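Local coordinates for protein aldose 1-epimerase (Caenorhabditis elegans, PDB 1LUR) that probably interconverts the alpha and beta anomers of aldose sugars such as galactose, as a member of the aldose 1-epimerase (GalM) family, at residues P164-N176 against V319-Y333. Numbering follows the deposited sequence.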
# COMPACT_ATOMS: atom_id res chain seq x y z
N PRO A 164 5.31 -6.33 23.43
CA PRO A 164 5.92 -6.90 22.22
C PRO A 164 4.91 -7.51 21.27
O PRO A 164 3.99 -8.20 21.69
CB PRO A 164 6.85 -7.98 22.78
CG PRO A 164 7.11 -7.55 24.18
CD PRO A 164 5.79 -7.01 24.63
N GLY A 165 5.10 -7.27 19.97
CA GLY A 165 4.18 -7.82 18.99
C GLY A 165 4.74 -7.71 17.59
O GLY A 165 5.95 -7.56 17.41
N LEU A 166 3.86 -7.77 16.60
CA LEU A 166 4.27 -7.68 15.21
C LEU A 166 3.63 -6.46 14.56
O LEU A 166 2.50 -6.10 14.88
CB LEU A 166 3.84 -8.95 14.46
CG LEU A 166 4.36 -10.31 14.94
CD1 LEU A 166 3.52 -11.43 14.36
CD2 LEU A 166 5.83 -10.47 14.53
N LEU A 167 4.36 -5.80 13.66
CA LEU A 167 3.83 -4.63 12.97
C LEU A 167 4.51 -4.50 11.61
O LEU A 167 5.73 -4.33 11.51
CB LEU A 167 4.02 -3.34 13.77
CG LEU A 167 3.16 -2.17 13.24
CD1 LEU A 167 1.71 -2.36 13.64
CD2 LEU A 167 3.67 -0.84 13.78
N ALA A 168 3.71 -4.61 10.56
CA ALA A 168 4.21 -4.51 9.20
C ALA A 168 3.10 -3.83 8.43
O ALA A 168 2.10 -4.46 8.06
CB ALA A 168 4.50 -5.89 8.64
N LEU A 169 3.26 -2.53 8.19
CA LEU A 169 2.26 -1.76 7.48
C LEU A 169 2.54 -1.53 6.01
O LEU A 169 3.59 -1.91 5.48
CB LEU A 169 2.11 -0.39 8.14
CG LEU A 169 2.14 -0.32 9.67
CD1 LEU A 169 2.23 1.15 10.11
CD2 LEU A 169 0.90 -0.98 10.24
N THR A 170 1.58 -0.89 5.36
CA THR A 170 1.65 -0.52 3.95
C THR A 170 0.50 0.42 3.63
O THR A 170 -0.36 0.68 4.49
CB THR A 170 1.58 -1.72 2.97
OG1 THR A 170 2.07 -1.28 1.69
CG2 THR A 170 0.14 -2.22 2.78
N ASN A 171 0.52 0.97 2.42
CA ASN A 171 -0.52 1.89 1.95
C ASN A 171 -1.14 1.13 0.78
O ASN A 171 -0.43 0.66 -0.11
CB ASN A 171 0.07 3.21 1.47
CG ASN A 171 -0.96 4.09 0.82
OD1 ASN A 171 -1.21 3.99 -0.38
ND2 ASN A 171 -1.60 4.94 1.62
N HIS A 172 -2.46 1.02 0.78
CA HIS A 172 -3.14 0.29 -0.28
C HIS A 172 -3.81 1.10 -1.39
O HIS A 172 -4.90 0.75 -1.84
CB HIS A 172 -4.16 -0.66 0.35
CG HIS A 172 -4.35 -1.94 -0.40
ND1 HIS A 172 -4.86 -1.99 -1.69
CD2 HIS A 172 -4.08 -3.22 -0.06
CE1 HIS A 172 -4.89 -3.24 -2.10
NE2 HIS A 172 -4.43 -4.01 -1.13
N ALA A 173 -3.17 2.17 -1.84
CA ALA A 173 -3.76 2.98 -2.90
C ALA A 173 -3.65 2.28 -4.25
O ALA A 173 -2.61 1.70 -4.58
CB ALA A 173 -3.07 4.34 -2.97
N TYR A 174 -4.73 2.31 -5.02
CA TYR A 174 -4.79 1.69 -6.35
C TYR A 174 -4.50 2.83 -7.33
O TYR A 174 -5.22 3.83 -7.35
CB TYR A 174 -6.18 1.14 -6.64
CG TYR A 174 -6.56 -0.13 -5.90
CD1 TYR A 174 -6.78 -0.14 -4.52
CD2 TYR A 174 -6.77 -1.32 -6.60
CE1 TYR A 174 -7.20 -1.30 -3.86
CE2 TYR A 174 -7.19 -2.48 -5.95
CZ TYR A 174 -7.40 -2.47 -4.59
OH TYR A 174 -7.82 -3.62 -3.96
N TRP A 175 -3.46 2.68 -8.14
CA TRP A 175 -3.10 3.71 -9.10
C TRP A 175 -3.49 3.51 -10.56
O TRP A 175 -3.40 2.41 -11.11
CB TRP A 175 -1.59 3.97 -9.03
CG TRP A 175 -1.10 4.29 -7.66
CD1 TRP A 175 -0.72 3.41 -6.69
CD2 TRP A 175 -0.96 5.60 -7.08
NE1 TRP A 175 -0.35 4.08 -5.55
CE2 TRP A 175 -0.49 5.42 -5.76
CE3 TRP A 175 -1.18 6.90 -7.55
CZ2 TRP A 175 -0.23 6.50 -4.91
CZ3 TRP A 175 -0.93 7.97 -6.70
CH2 TRP A 175 -0.46 7.76 -5.39
N ASN A 176 -3.92 4.61 -11.18
CA ASN A 176 -4.34 4.67 -12.57
C ASN A 176 -4.05 6.12 -12.92
O ASN A 176 -4.72 7.03 -12.43
CB ASN A 176 -5.84 4.38 -12.71
CG ASN A 176 -6.32 4.45 -14.15
OD1 ASN A 176 -6.19 5.49 -14.80
ND2 ASN A 176 -6.87 3.35 -14.65
N VAL A 319 9.54 -8.76 11.67
CA VAL A 319 8.68 -7.58 11.79
C VAL A 319 8.16 -7.34 13.20
O VAL A 319 7.12 -6.72 13.40
CB VAL A 319 7.48 -7.61 10.80
CG1 VAL A 319 7.99 -7.59 9.37
CG2 VAL A 319 6.60 -8.85 11.04
N SER A 320 8.88 -7.83 14.20
CA SER A 320 8.44 -7.63 15.57
C SER A 320 8.67 -6.17 15.94
O SER A 320 9.54 -5.50 15.37
CB SER A 320 9.23 -8.54 16.52
OG SER A 320 10.61 -8.23 16.49
N LEU A 321 7.87 -5.67 16.87
CA LEU A 321 7.96 -4.30 17.36
C LEU A 321 7.96 -4.50 18.87
O LEU A 321 6.97 -4.95 19.44
CB LEU A 321 6.74 -3.48 16.93
CG LEU A 321 6.70 -2.06 17.51
CD1 LEU A 321 7.95 -1.29 17.08
CD2 LEU A 321 5.44 -1.35 17.03
N ARG A 322 9.08 -4.16 19.51
CA ARG A 322 9.21 -4.32 20.96
C ARG A 322 9.37 -3.01 21.72
O ARG A 322 9.86 -2.02 21.17
CB ARG A 322 10.39 -5.25 21.24
CG ARG A 322 10.25 -6.58 20.51
CD ARG A 322 11.49 -7.46 20.60
NE ARG A 322 11.32 -8.68 19.82
CZ ARG A 322 10.58 -9.72 20.19
NH1 ARG A 322 9.93 -9.70 21.35
NH2 ARG A 322 10.45 -10.76 19.39
N PRO A 323 8.95 -2.99 23.00
CA PRO A 323 9.02 -1.81 23.87
C PRO A 323 10.36 -1.10 23.78
O PRO A 323 11.41 -1.74 23.82
CB PRO A 323 8.77 -2.41 25.26
CG PRO A 323 7.84 -3.54 24.97
CD PRO A 323 8.48 -4.17 23.75
N GLY A 324 10.31 0.22 23.66
CA GLY A 324 11.55 0.98 23.57
C GLY A 324 12.00 1.23 22.15
O GLY A 324 12.73 2.20 21.90
N ASP A 325 11.59 0.38 21.21
CA ASP A 325 12.00 0.58 19.82
C ASP A 325 11.00 1.45 19.08
O ASP A 325 9.89 1.70 19.55
CB ASP A 325 12.15 -0.75 19.09
CG ASP A 325 13.28 -1.60 19.65
OD1 ASP A 325 14.24 -1.03 20.22
OD2 ASP A 325 13.21 -2.84 19.52
N HIS A 326 11.41 1.92 17.90
CA HIS A 326 10.55 2.76 17.09
C HIS A 326 10.40 2.22 15.68
O HIS A 326 11.39 2.01 14.98
CB HIS A 326 11.11 4.19 17.01
CG HIS A 326 11.04 4.95 18.30
ND1 HIS A 326 11.83 4.65 19.38
CD2 HIS A 326 10.26 5.99 18.68
CE1 HIS A 326 11.55 5.47 20.38
NE2 HIS A 326 10.60 6.30 19.97
N TYR A 327 9.16 1.98 15.28
CA TYR A 327 8.90 1.48 13.94
C TYR A 327 9.00 2.77 13.14
O TYR A 327 8.35 3.77 13.49
CB TYR A 327 7.48 0.92 13.84
CG TYR A 327 7.11 0.40 12.47
CD1 TYR A 327 7.14 -0.97 12.19
CD2 TYR A 327 6.67 1.27 11.48
CE1 TYR A 327 6.74 -1.45 10.94
CE2 TYR A 327 6.27 0.81 10.24
CZ TYR A 327 6.31 -0.55 9.97
OH TYR A 327 5.86 -1.00 8.75
N CYS A 328 9.80 2.78 12.08
CA CYS A 328 9.94 3.99 11.29
C CYS A 328 10.24 3.65 9.84
O CYS A 328 11.33 3.18 9.52
CB CYS A 328 11.07 4.85 11.87
SG CYS A 328 11.13 6.55 11.25
N GLN A 329 9.27 3.87 8.96
CA GLN A 329 9.43 3.60 7.54
C GLN A 329 8.81 4.76 6.76
O GLN A 329 8.00 5.51 7.31
CB GLN A 329 8.69 2.31 7.14
CG GLN A 329 9.11 1.05 7.88
CD GLN A 329 10.54 0.61 7.57
OE1 GLN A 329 11.01 0.71 6.44
NE2 GLN A 329 11.23 0.08 8.58
N GLU A 330 9.19 4.90 5.50
CA GLU A 330 8.65 5.97 4.68
C GLU A 330 8.55 5.56 3.22
O GLU A 330 9.25 4.65 2.76
CB GLU A 330 9.51 7.25 4.79
CG GLU A 330 10.84 7.19 4.05
CD GLU A 330 11.47 8.56 3.85
OE1 GLU A 330 12.55 8.63 3.23
OE2 GLU A 330 10.88 9.58 4.30
N ILE A 331 7.65 6.23 2.52
CA ILE A 331 7.41 5.98 1.11
C ILE A 331 7.34 7.35 0.46
O ILE A 331 6.56 8.20 0.89
CB ILE A 331 6.05 5.29 0.88
CG1 ILE A 331 5.95 4.01 1.72
CG2 ILE A 331 5.90 4.93 -0.58
CD1 ILE A 331 4.56 3.37 1.69
N VAL A 332 8.17 7.58 -0.56
CA VAL A 332 8.17 8.87 -1.23
C VAL A 332 7.70 8.72 -2.67
O VAL A 332 8.35 8.03 -3.47
CB VAL A 332 9.57 9.52 -1.22
CG1 VAL A 332 9.51 10.91 -1.88
CG2 VAL A 332 10.07 9.63 0.20
N TYR A 333 6.56 9.33 -3.00
CA TYR A 333 6.01 9.27 -4.35
C TYR A 333 6.32 10.59 -5.03
O TYR A 333 5.95 11.65 -4.53
CB TYR A 333 4.49 9.10 -4.34
CG TYR A 333 3.96 7.89 -3.61
CD1 TYR A 333 3.97 7.82 -2.22
CD2 TYR A 333 3.42 6.81 -4.32
CE1 TYR A 333 3.45 6.72 -1.55
CE2 TYR A 333 2.90 5.71 -3.66
CZ TYR A 333 2.92 5.67 -2.28
OH TYR A 333 2.40 4.58 -1.62
O HOH W 1 8.08 -4.02 13.01
O HOH W 2 0.60 3.18 -2.43
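Tyr327 reaches from strand 327-337 to the chain after strand 165-166, where Leu167, whose branched end can lay a methyl on a ring, sets CD2 over one face, a CH-pi contact 4.0 Å from the centroid. With CG anti to the backbone N (chi1 179°), the phenol extends far enough for OH to accept from Leu169 N at 3.1 Å, an almost straight bond; a second bond joins this hydroxyl to Tyr273. Tyrosine suits the place, apolar along the ring and polar at its end. Leu321 CD2 lies beside Leu167 CD2, 3.7 Å away.

Toward the start of both segments, Gly165 and Leu321 form an antiparallel hydrogen-bonded pair, Leu321 N giving to Gly165 O at 2.7 Å and Gly165 N to Leu321 O at 3.0 Å; Leu167 N continues the pairing to Val319 O at 2.9 Å. A water can donate to Leu167 O or Ser320 O.

Farther along, the Tyr333 and Trp175 rings meet obliquely, planes 33° apart, CE2 of Tyr333 being 3.5 Å from CZ2 of Trp175. Asparagine suits position 171 because its side-chain carbonyl takes Ala173 N in an Asx turn, and a second water donates to OD1. Strands 170-175 and 327-337, facing layers of the beta-sandwich, thus pack through apolar surfaces, while Tyr327 OH and Asn171 OD1 satisfy buried backbone N-H groups.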